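Local coordinates for septation protein imp2 (Schizosaccharomyces pombe, PDB 5C1F) that anchors cytoskeletal proteins to the membrane, binding phospholipids, is required for normal septation and takes part in disassembly of the medial ring, at residues Tyr41-Arg44 against Ala45-Glu49; Glu81-Asn84 against Met85-His89; Asp98-Glu101 against Asn102-Arg106; Met226-Phe229 against Thr230-Ser234. All coordinates share one frame; numbering follows the deposited sequence.

In the fold
Followed from the N terminus, the chain meets contact 1 on helix 18-59, contacts 2 and 3 on helix 69-155 and contact 4 on helix 162-252. Each is a single helical turn read against the next, so none closes a loop; they run in series, and none nests in or crosses another. Their ties come from the folding back of the three long helices of the F-BAR domain. Contact 1 reaches contact 2 through Glu48 and His89, contact 3 through His42 and Glu101, and contact 4 through Tyr41 and Phe229. Contacts 3 and 4 meet at Val100 and Leu232. Contacts 2 and 3 share a helix without touching. Contacts 1, 2 and 4 also touch the second subunit.

Contact 1: residues Tyr41-Arg44 against Ala45-Glu49; sequences YHER and ANIEE
Arg44 and Glu48, one turn apart on a single helix, form the charged pair of this local contact. NH1 of Arg44 donates to OE1 of Glu48 over 2.9 Å, nearly straight at 170° and in the guanidinium plane, but arrives on the anti side of the carboxylate and tilted out of its plane. With Arg44 CG anti to the main-chain N (chi1 -176°), a bend at chi2 brings the chain round to run alongside Glu48. Tyr51 of the second subunit also bonds to OE1. A leucine in place of Arg44 would probably leave the buried Glu48 carboxylate without this cationic mate.

Flat polar groups meet at His42 and Asn46: ND2 of Asn46 lies over one face of the imidazole, 3.3 Å from His42 NE2, with amide and ring planes 79° apart. The ring's ND1 is held by Glu101.

Apolar contact is lighter, CD1 of Ile47 lying 3.9 Å from CG of Glu43. Beneath it runs ordinary helical bonding, as from Ile47 N to Glu43 O (2.8 Å).

Helix 162-252 packs against Tyr41 and Arg44 through Phe229, helix 69-155 receives Ala45 and Asn46 on Gln97, and the second subunit packs its Leu58 on Glu43 and Arg44.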
loop_
_atom_site.group_PDB
_atom_site.type_symbol
_atom_site.label_atom_id
_atom_site.label_comp_id
_atom_site.label_asym_id
_atom_site.label_seq_id
_atom_site.Cartn_x
_atom_site.Cartn_y
_atom_site.Cartn_z
ATOM N N TYR A 41 5.767 -10.747 -9.554
ATOM C CA TYR A 41 6.139 -10.355 -8.199
ATOM C C TYR A 41 7.109 -9.182 -8.187
ATOM O O TYR A 41 7.218 -8.477 -7.187
ATOM C CB TYR A 41 6.728 -11.545 -7.443
ATOM C CG TYR A 41 5.670 -12.541 -7.033
ATOM C CD1 TYR A 41 4.683 -12.193 -6.119
ATOM C CD2 TYR A 41 5.648 -13.822 -7.564
ATOM C CE1 TYR A 41 3.707 -13.094 -5.741
ATOM C CE2 TYR A 41 4.678 -14.733 -7.193
ATOM C CZ TYR A 41 3.710 -14.363 -6.282
ATOM O OH TYR A 41 2.741 -15.265 -5.911
ATOM N N HIS A 42 7.809 -8.973 -9.299
ATOM C CA HIS A 42 8.639 -7.786 -9.458
ATOM C C HIS A 42 7.774 -6.536 -9.368
ATOM O O HIS A 42 8.101 -5.589 -8.652
ATOM C CB HIS A 42 9.381 -7.813 -10.794
ATOM C CG HIS A 42 10.082 -6.530 -11.121
ATOM N ND1 HIS A 42 11.288 -6.176 -10.557
ATOM C CD2 HIS A 42 9.743 -5.519 -11.954
ATOM C CE1 HIS A 42 11.665 -5.001 -11.032
ATOM N NE2 HIS A 42 10.744 -4.580 -11.880
ATOM N N GLU A 43 6.663 -6.548 -10.098
ATOM C CA GLU A 43 5.729 -5.431 -10.098
ATOM C C GLU A 43 5.070 -5.266 -8.726
ATOM O O GLU A 43 4.957 -4.150 -8.213
ATOM C CB GLU A 43 4.668 -5.630 -11.184
ATOM C CG GLU A 43 3.543 -4.607 -11.182
ATOM C CD GLU A 43 3.973 -3.237 -11.673
ATOM O OE1 GLU A 43 5.148 -3.078 -12.064
ATOM O OE2 GLU A 43 3.129 -2.313 -11.673
ATOM N N ARG A 44 4.652 -6.385 -8.140
ATOM C CA ARG A 44 4.014 -6.394 -6.826
ATOM C C ARG A 44 4.908 -5.767 -5.757
ATOM O O ARG A 44 4.425 -5.100 -4.841
ATOM C CB ARG A 44 3.645 -7.827 -6.428
ATOM C CG ARG A 44 2.898 -7.940 -5.115
ATOM C CD ARG A 44 1.626 -7.104 -5.122
ATOM N NE ARG A 44 0.962 -7.135 -3.823
ATOM C CZ ARG A 44 1.234 -6.298 -2.827
ATOM N NH1 ARG A 44 2.154 -5.355 -2.981
ATOM N NH2 ARG A 44 0.585 -6.400 -1.673
ATOM N N ALA A 45 6.214 -5.977 -5.889
ATOM C CA ALA A 45 7.179 -5.426 -4.949
ATOM C C ALA A 45 7.337 -3.921 -5.140
ATOM O O ALA A 45 7.420 -3.168 -4.167
ATOM C CB ALA A 45 8.523 -6.124 -5.099
ATOM N N ASN A 46 7.383 -3.485 -6.395
ATOM C CA ASN A 46 7.502 -2.065 -6.699
ATOM C C ASN A 46 6.249 -1.305 -6.297
ATOM O O ASN A 46 6.326 -0.161 -5.847
ATOM C CB ASN A 46 7.798 -1.849 -8.185
ATOM C CG ASN A 46 9.272 -2.012 -8.513
ATOM O OD1 ASN A 46 10.137 -1.789 -7.663
ATOM N ND2 ASN A 46 9.564 -2.398 -9.750
ATOM N N ILE A 47 5.097 -1.948 -6.462
ATOM C CA ILE A 47 3.836 -1.387 -5.994
ATOM C C ILE A 47 3.906 -1.144 -4.490
ATOM O O ILE A 47 3.524 -0.079 -4.006
ATOM C CB ILE A 47 2.641 -2.314 -6.317
ATOM C CG1 ILE A 47 2.405 -2.368 -7.827
ATOM C CG2 ILE A 47 1.381 -1.842 -5.604
ATOM C CD1 ILE A 47 1.317 -3.336 -8.246
ATOM N N GLU A 48 4.419 -2.129 -3.762
ATOM C CA GLU A 48 4.536 -2.019 -2.313
ATOM C C GLU A 48 5.523 -0.929 -1.909
ATOM O O GLU A 48 5.292 -0.189 -0.953
ATOM C CB GLU A 48 4.965 -3.356 -1.708
ATOM C CG GLU A 48 4.809 -3.424 -0.194
ATOM C CD GLU A 48 3.355 -3.553 0.236
ATOM O OE1 GLU A 48 2.482 -3.686 -0.647
ATOM O OE2 GLU A 48 3.083 -3.529 1.458
ATOM N N GLU A 49 6.624 -0.832 -2.647
ATOM C CA GLU A 49 7.658 0.152 -2.351
ATOM C C GLU A 49 7.132 1.572 -2.528
ATOM O O GLU A 49 7.305 2.419 -1.652
ATOM C CB GLU A 49 8.881 -0.074 -3.243
ATOM C CG GLU A 49 10.060 0.839 -2.925
ATOM C CD GLU A 49 11.265 0.570 -3.814
ATOM O OE1 GLU A 49 11.198 -0.354 -4.651
ATOM O OE2 GLU A 49 12.281 1.283 -3.677
#

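Contact 2: residues Glu81-Asn84 against Met85-His89; sequences EVDN and MAKSH
Asp83, Asn84 and Lys87 make a polar side-chain cluster across one turn of helix 69-155, beside an apolar flank that faces the other helices. Lys87 runs extended beyond CG, alongside Asn84, until its NZ lies 3.3 Å from Asn84 OD1, a weak hydrogen bond. The aspartate meets the shaft of the lysine instead: OD2 of Asp83 is 3.5 Å from Lys87 CE, while its 4.0 Å to Lys87 NZ is too long for a salt bridge. Arg60 is the stronger partner of Asp83.

The amide of Asn84 serves two ways. As OD1 accepts from Lys87, its ND2 donates to Glu81 OE1 over 3.0 Å, almost straight at 175° and in the amide plane, though from above the carboxylate plane. This probably restrains the amide's rotation, and the carboxylate's other oxygen, OE2, salt-bridges to Arg246 of helix 162-252, which would help hold it.

On the flank, Met85 folds back at chi3, setting its CE 3.5 Å from Glu81 O and 4.3 Å from CG2 of Val82. Phe229 and Ile233 of the second subunit pack on Val82 and Met85. A polar face joined to an apolar one is the amphipathic pattern of the long helices that build an F-BAR dimer.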
loop_
_atom_site.group_PDB
_atom_site.type_symbol
_atom_site.label_atom_id
_atom_site.label_comp_id
_atom_site.label_asym_id
_atom_site.label_seq_id
_atom_site.Cartn_x
_atom_site.Cartn_y
_atom_site.Cartn_z
ATOM N N GLU A 81 2.392 6.833 14.000
ATOM C CA GLU A 81 1.992 5.456 13.738
ATOM C C GLU A 81 1.765 5.211 12.251
ATOM O O GLU A 81 1.940 4.091 11.770
ATOM C CB GLU A 81 0.742 5.084 14.545
ATOM C CG GLU A 81 0.991 4.926 16.048
ATOM C CD GLU A 81 2.017 3.840 16.389
ATOM O OE1 GLU A 81 2.368 3.027 15.506
ATOM O OE2 GLU A 81 2.474 3.798 17.552
ATOM N N VAL A 82 1.381 6.258 11.524
ATOM C CA VAL A 82 1.320 6.180 10.069
ATOM C C VAL A 82 2.745 6.016 9.533
ATOM O O VAL A 82 2.977 5.297 8.556
ATOM C CB VAL A 82 0.637 7.426 9.458
ATOM C CG1 VAL A 82 0.932 7.547 7.970
ATOM C CG2 VAL A 82 -0.865 7.379 9.707
ATOM N N ASP A 83 3.699 6.660 10.202
ATOM C CA ASP A 83 5.111 6.519 9.864
ATOM C C ASP A 83 5.586 5.094 10.137
ATOM O O ASP A 83 6.338 4.523 9.347
ATOM C CB ASP A 83 5.957 7.523 10.650
ATOM C CG ASP A 83 7.354 7.694 10.074
ATOM O OD1 ASP A 83 7.568 7.346 8.892
ATOM O OD2 ASP A 83 8.237 8.189 10.804
ATOM N N ASN A 84 5.141 4.517 11.252
ATOM C CA ASN A 84 5.485 3.135 11.577
ATOM C C ASN A 84 4.923 2.167 10.544
ATOM O O ASN A 84 5.534 1.149 10.226
ATOM C CB ASN A 84 4.982 2.762 12.970
ATOM C CG ASN A 84 5.868 3.304 14.069
ATOM O OD1 ASN A 84 7.062 3.535 13.860
ATOM N ND2 ASN A 84 5.293 3.510 15.249
ATOM N N MET A 85 3.751 2.493 10.018
ATOM C CA MET A 85 3.157 1.682 8.972
ATOM C C MET A 85 3.972 1.799 7.684
ATOM O O MET A 85 4.176 0.811 6.981
ATOM C CB MET A 85 1.701 2.087 8.745
ATOM C CG MET A 85 0.772 1.633 9.867
ATOM S SD MET A 85 -0.969 1.994 9.560
ATOM C CE MET A 85 -1.275 3.264 10.779
ATOM N N ALA A 86 4.457 3.003 7.394
ATOM C CA ALA A 86 5.321 3.229 6.238
ATOM C C ALA A 86 6.606 2.407 6.331
ATOM O O ALA A 86 6.986 1.733 5.376
ATOM C CB ALA A 86 5.654 4.712 6.101
ATOM N N LYS A 87 7.268 2.474 7.485
ATOM C CA LYS A 87 8.501 1.726 7.729
ATOM C C LYS A 87 8.303 0.232 7.517
ATOM O O LYS A 87 9.157 -0.446 6.942
ATOM C CB LYS A 87 9.009 1.962 9.153
ATOM C CG LYS A 87 9.284 3.406 9.509
ATOM C CD LYS A 87 9.556 3.542 11.002
ATOM C CE LYS A 87 9.627 4.996 11.434
ATOM N NZ LYS A 87 9.826 5.126 12.905
ATOM N N SER A 88 7.177 -0.274 8.008
ATOM C CA SER A 88 6.844 -1.682 7.869
ATOM C C SER A 88 6.666 -2.037 6.397
ATOM O O SER A 88 7.271 -2.987 5.903
ATOM C CB SER A 88 5.578 -2.018 8.662
ATOM O OG SER A 88 5.145 -3.346 8.413
ATOM N N HIS A 89 5.843 -1.260 5.700
ATOM C CA HIS A 89 5.599 -1.501 4.282
ATOM C C HIS A 89 6.886 -1.407 3.456
ATOM O O HIS A 89 7.040 -2.129 2.473
ATOM C CB HIS A 89 4.544 -0.527 3.749
ATOM C CG HIS A 89 3.142 -0.910 4.106
ATOM N ND1 HIS A 89 2.450 -1.901 3.440
ATOM C CD2 HIS A 89 2.302 -0.444 5.059
ATOM C CE1 HIS A 89 1.246 -2.025 3.967
ATOM N NE2 HIS A 89 1.131 -1.155 4.954
#

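Contact 3: residues Asp98-Glu101 against Asn102-Arg106; sequences DDVE and NAFTR
With CG set beside its backbone N and a bend at chi3 (-64°), Arg106 folds back along the helix to Asp98 in the conformer described here, one of two modelled. Phe104 has the same first torsion, which sends its ring alongside Val100, whose CG1 lies 4.2 Å from Phe104 CE2.

Both terminal nitrogens of the guanidinium converge on a single acceptor: NH2 of Arg106 is 3.1 Å and NH1 3.2 Å from the Asp98 carbonyl O. Both bonds lie in the carbonyl plane and close to the guanidinium plane. Asn102 O faces the centre of the group on one side.

The backbone explains why that oxygen is available. A wider, pi-type turn runs through 98-101, and Asp98 O is 4.1 Å from Ala103 N, with no bond between them. Further on, Ala103 N bonds weakly to Val100 O and Phe104 N weakly to Glu101 O. The edge of the Phe104 ring receives Glu101 O in its plane.

Helix 162-252 covers the apolar side, Val225 touching both Val100 and Phe104, and Leu37 of helix 18-59 packs on Phe104. In this conformer, at least, a carbonyl left over by an irregular turn is answered by a charged side chain, an attraction that the nearby carboxylates of Asp98 and Asp99 would probably favour, although neither touches the guanidinium; the grip need not be kept in the other.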
loop_
_atom_site.group_PDB
_atom_site.type_symbol
_atom_site.label_atom_id
_atom_site.label_comp_id
_atom_site.label_asym_id
_atom_site.label_seq_id
_atom_site.Cartn_x
_atom_site.Cartn_y
_atom_site.Cartn_z
ATOM N N ASP A 98 13.623 -9.413 -2.215
ATOM C CA ASP A 98 14.712 -10.333 -1.900
ATOM C C ASP A 98 14.266 -11.785 -1.738
ATOM O O ASP A 98 14.916 -12.693 -2.257
ATOM C CB ASP A 98 15.433 -9.876 -0.630
ATOM C CG ASP A 98 16.067 -8.510 -0.784
ATOM O OD1 ASP A 98 16.430 -8.153 -1.924
ATOM O OD2 ASP A 98 16.195 -7.789 0.229
ATOM N N ASP A 99 13.165 -12.009 -1.027
ATOM C CA ASP A 99 12.741 -13.370 -0.703
ATOM C C ASP A 99 11.734 -13.948 -1.691
ATOM O O ASP A 99 11.565 -15.165 -1.769
ATOM C CB ASP A 99 12.150 -13.425 0.705
ATOM C CG ASP A 99 13.154 -13.049 1.773
ATOM O OD1 ASP A 99 14.369 -13.072 1.485
ATOM O OD2 ASP A 99 12.725 -12.733 2.902
ATOM N N VAL A 100 11.056 -13.088 -2.442
ATOM C CA VAL A 100 10.068 -13.577 -3.397
ATOM C C VAL A 100 10.563 -13.402 -4.832
ATOM O O VAL A 100 10.899 -14.383 -5.491
ATOM C CB VAL A 100 8.709 -12.879 -3.206
ATOM C CG1 VAL A 100 7.664 -13.487 -4.124
ATOM C CG2 VAL A 100 8.261 -13.001 -1.760
ATOM N N GLU A 101 10.623 -12.160 -5.307
ATOM C CA GLU A 101 11.093 -11.879 -6.664
ATOM C C GLU A 101 12.459 -12.493 -6.971
ATOM O O GLU A 101 12.608 -13.234 -7.943
ATOM C CB GLU A 101 11.163 -10.372 -6.906
ATOM C CG GLU A 101 11.873 -9.995 -8.202
ATOM C CD GLU A 101 12.111 -8.501 -8.324
ATOM O OE1 GLU A 101 11.669 -7.746 -7.431
ATOM O OE2 GLU A 101 12.743 -8.079 -9.314
ATOM N N ASN A 102 13.452 -12.183 -6.143
ATOM C CA ASN A 102 14.813 -12.659 -6.380
ATOM C C ASN A 102 14.953 -14.171 -6.237
ATOM O O ASN A 102 15.931 -14.750 -6.703
ATOM C CB ASN A 102 15.795 -11.959 -5.440
ATOM C CG ASN A 102 16.005 -10.500 -5.800
ATOM O OD1 ASN A 102 15.715 -10.078 -6.922
ATOM N ND2 ASN A 102 16.514 -9.722 -4.850
ATOM N N ALA A 103 13.980 -14.805 -5.589
ATOM C CA ALA A 103 13.981 -16.258 -5.462
ATOM C C ALA A 103 13.819 -16.900 -6.834
ATOM O O ALA A 103 14.446 -17.917 -7.129
ATOM C CB ALA A 103 12.880 -16.720 -4.517
ATOM N N PHE A 104 12.978 -16.295 -7.670
ATOM C CA PHE A 104 12.813 -16.743 -9.050
ATOM C C PHE A 104 14.085 -16.495 -9.847
ATOM O O PHE A 104 14.453 -17.295 -10.708
ATOM C CB PHE A 104 11.637 -16.032 -9.725
ATOM C CG PHE A 104 10.315 -16.303 -9.076
ATOM C CD1 PHE A 104 9.616 -17.465 -9.356
ATOM C CD2 PHE A 104 9.767 -15.395 -8.184
ATOM C CE1 PHE A 104 8.397 -17.719 -8.758
ATOM C CE2 PHE A 104 8.550 -15.643 -7.583
ATOM C CZ PHE A 104 7.863 -16.807 -7.871
ATOM N N THR A 105 14.747 -15.379 -9.557
ATOM C CA THR A 105 15.989 -15.017 -10.233
ATOM C C THR A 105 17.089 -16.024 -9.919
ATOM O O THR A 105 17.807 -16.471 -10.814
ATOM C CB THR A 105 16.463 -13.606 -9.836
ATOM O OG1 THR A 105 15.468 -12.643 -10.202
ATOM C CG2 THR A 105 17.773 -13.266 -10.534
ATOM N N ARG A 106 17.204 -16.381 -8.642
ATOM C CA ARG A 106 18.195 -17.353 -8.195
ATOM C C ARG A 106 17.876 -18.746 -8.735
ATOM O O ARG A 106 18.775 -19.551 -8.967
ATOM C CB ARG A 106 18.279 -17.375 -6.662
ATOM C CG ARG A 106 18.803 -16.072 -6.052
ATOM C CD ARG A 106 19.004 -16.163 -4.537
ATOM N NE ARG A 106 17.755 -16.388 -3.811
ATOM C CZ ARG A 106 17.035 -15.431 -3.229
ATOM N NH1 ARG A 106 15.915 -15.744 -2.592
ATOM N NH2 ARG A 106 17.431 -14.166 -3.279
#

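Contact 4: residues Met226-Phe229 against Thr230-Ser234; sequences MWTF and TLLIS
Thr230 hydroxyl OG1 donates back to the carbonyl O of Trp227, 2.7 Å away, on a lone pair and in the carbonyl plane. The same oxygen accepts the routine helical bond from Leu231 N at 3.1 Å, so two donors share it. The hydroxyl gets there because OG1 takes the crowded position between the backbone N and the carbonyl carbon (chi1 71°), while the methyl CG2 turns to within 3.3 Å of Met226 O.

Beside this lies an apolar pair. CD1 of Leu231 meets CD1 of the Trp227 indole at 3.5 Å, approaching the ring obliquely. On the buried side, Ile233 lays CG1 over one face of the Phe229 ring in a CH-pi contact, 4.2 Å from its centroid and 21° off the normal, displaced toward the rim near CE1. Thr228 and Leu232 run side by side, with CG2 of the threonine 4.1 Å from CD1 of the leucine.

Pairs of this kind, one turn apart, line the flanks of helix 162-252, one of the long helices that an F-BAR domain pairs with a second copy into an elongated dimer. Replacing Thr230 by a valine would probably leave Trp227 O with the backbone donor alone, and would lose a weak bond to Arg248 of the second subunit.

Farther out, Arg44 of helix 18-59 touches Ile233. Leu96 and Val100 of helix 69-155 pack on Leu232. Across the dimer interface, Leu251 of the second subunit lies on Trp227, Ile247 on Thr230 and Cys244 on Ile233.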
loop_
_atom_site.group_PDB
_atom_site.type_symbol
_atom_site.label_atom_id
_atom_site.label_comp_id
_atom_site.label_asym_id
_atom_site.label_seq_id
_atom_site.Cartn_x
_atom_site.Cartn_y
_atom_site.Cartn_z
ATOM N N MET A 226 5.231 -18.727 -3.151
ATOM C CA MET A 226 3.886 -18.182 -3.023
ATOM C C MET A 226 3.461 -18.197 -1.560
ATOM O O MET A 226 2.775 -17.289 -1.097
ATOM C CB MET A 226 2.888 -18.964 -3.879
ATOM C CG MET A 226 2.936 -18.597 -5.353
ATOM S SD MET A 226 1.589 -19.313 -6.323
ATOM C CE MET A 226 1.904 -21.069 -6.128
ATOM N N TRP A 227 3.881 -19.228 -0.836
ATOM C CA TRP A 227 3.606 -19.304 0.590
ATOM C C TRP A 227 4.294 -18.147 1.308
ATOM O O TRP A 227 3.676 -17.455 2.116
ATOM C CB TRP A 227 4.067 -20.643 1.164
ATOM C CG TRP A 227 3.655 -20.859 2.587
ATOM C CD1 TRP A 227 4.309 -20.426 3.703
ATOM C CD2 TRP A 227 2.496 -21.566 3.049
ATOM N NE1 TRP A 227 3.630 -20.818 4.831
ATOM C CE2 TRP A 227 2.513 -21.520 4.458
ATOM C CE3 TRP A 227 1.445 -22.232 2.409
ATOM C CZ2 TRP A 227 1.522 -22.114 5.237
ATOM C CZ3 TRP A 227 0.462 -22.822 3.185
ATOM C CH2 TRP A 227 0.508 -22.759 4.583
ATOM N N THR A 228 5.569 -17.935 0.994
ATOM C CA THR A 228 6.340 -16.841 1.577
ATOM C C THR A 228 5.665 -15.499 1.303
ATOM O O THR A 228 5.594 -14.639 2.184
ATOM C CB THR A 228 7.791 -16.823 1.039
ATOM O OG1 THR A 228 8.483 -17.987 1.508
ATOM C CG2 THR A 228 8.541 -15.583 1.515
ATOM N N PHE A 229 5.152 -15.339 0.086
ATOM C CA PHE A 229 4.429 -14.131 -0.295
ATOM C C PHE A 229 3.260 -13.845 0.653
ATOM O O PHE A 229 3.089 -12.712 1.102
ATOM C CB PHE A 229 3.929 -14.250 -1.740
ATOM C CG PHE A 229 2.995 -13.146 -2.158
ATOM C CD1 PHE A 229 3.446 -11.841 -2.263
ATOM C CD2 PHE A 229 1.667 -13.416 -2.460
ATOM C CE1 PHE A 229 2.593 -10.822 -2.651
ATOM C CE2 PHE A 229 0.809 -12.403 -2.850
ATOM C CZ PHE A 229 1.274 -11.102 -2.947
ATOM N N THR A 230 2.469 -14.870 0.969
ATOM C CA THR A 230 1.325 -14.692 1.865
ATOM C C THR A 230 1.753 -14.396 3.298
ATOM O O THR A 230 1.073 -13.663 4.019
ATOM C CB THR A 230 0.409 -15.931 1.885
ATOM O OG1 THR A 230 1.059 -17.006 2.577
ATOM C CG2 THR A 230 0.056 -16.360 0.472
ATOM N N LEU A 231 2.873 -14.980 3.711
ATOM C CA LEU A 231 3.396 -14.751 5.051
ATOM C C LEU A 231 3.815 -13.298 5.212
ATOM O O LEU A 231 3.558 -12.674 6.241
ATOM C CB LEU A 231 4.581 -15.673 5.337
ATOM C CG LEU A 231 4.274 -17.162 5.467
ATOM C CD1 LEU A 231 5.534 -17.919 5.845
ATOM C CD2 LEU A 231 3.174 -17.390 6.490
ATOM N N LEU A 232 4.460 -12.769 4.177
ATOM C CA LEU A 232 4.893 -11.379 4.163
ATOM C C LEU A 232 3.712 -10.410 4.217
ATOM O O LEU A 232 3.756 -9.418 4.942
ATOM C CB LEU A 232 5.748 -11.104 2.923
ATOM C CG LEU A 232 7.124 -11.768 2.940
ATOM C CD1 LEU A 232 7.882 -11.506 1.639
ATOM C CD2 LEU A 232 7.918 -11.285 4.150
ATOM N N ILE A 233 2.655 -10.694 3.460
ATOM C CA ILE A 233 1.490 -9.809 3.445
ATOM C C ILE A 233 0.721 -9.884 4.765
ATOM O O ILE A 233 0.255 -8.868 5.283
ATOM C CB ILE A 233 0.528 -10.136 2.277
ATOM C CG1 ILE A 233 1.246 -10.026 0.930
ATOM C CG2 ILE A 233 -0.671 -9.207 2.297
ATOM C CD1 ILE A 233 1.733 -8.631 0.603
ATOM N N SER A 234 0.586 -11.089 5.307
ATOM C CA SER A 234 -0.071 -11.262 6.598
ATOM C C SER A 234 0.698 -10.535 7.702
ATOM O O SER A 234 0.096 -9.986 8.623
ATOM C CB SER A 234 -0.213 -12.746 6.944
ATOM O OG SER A 234 -1.198 -13.371 6.138
#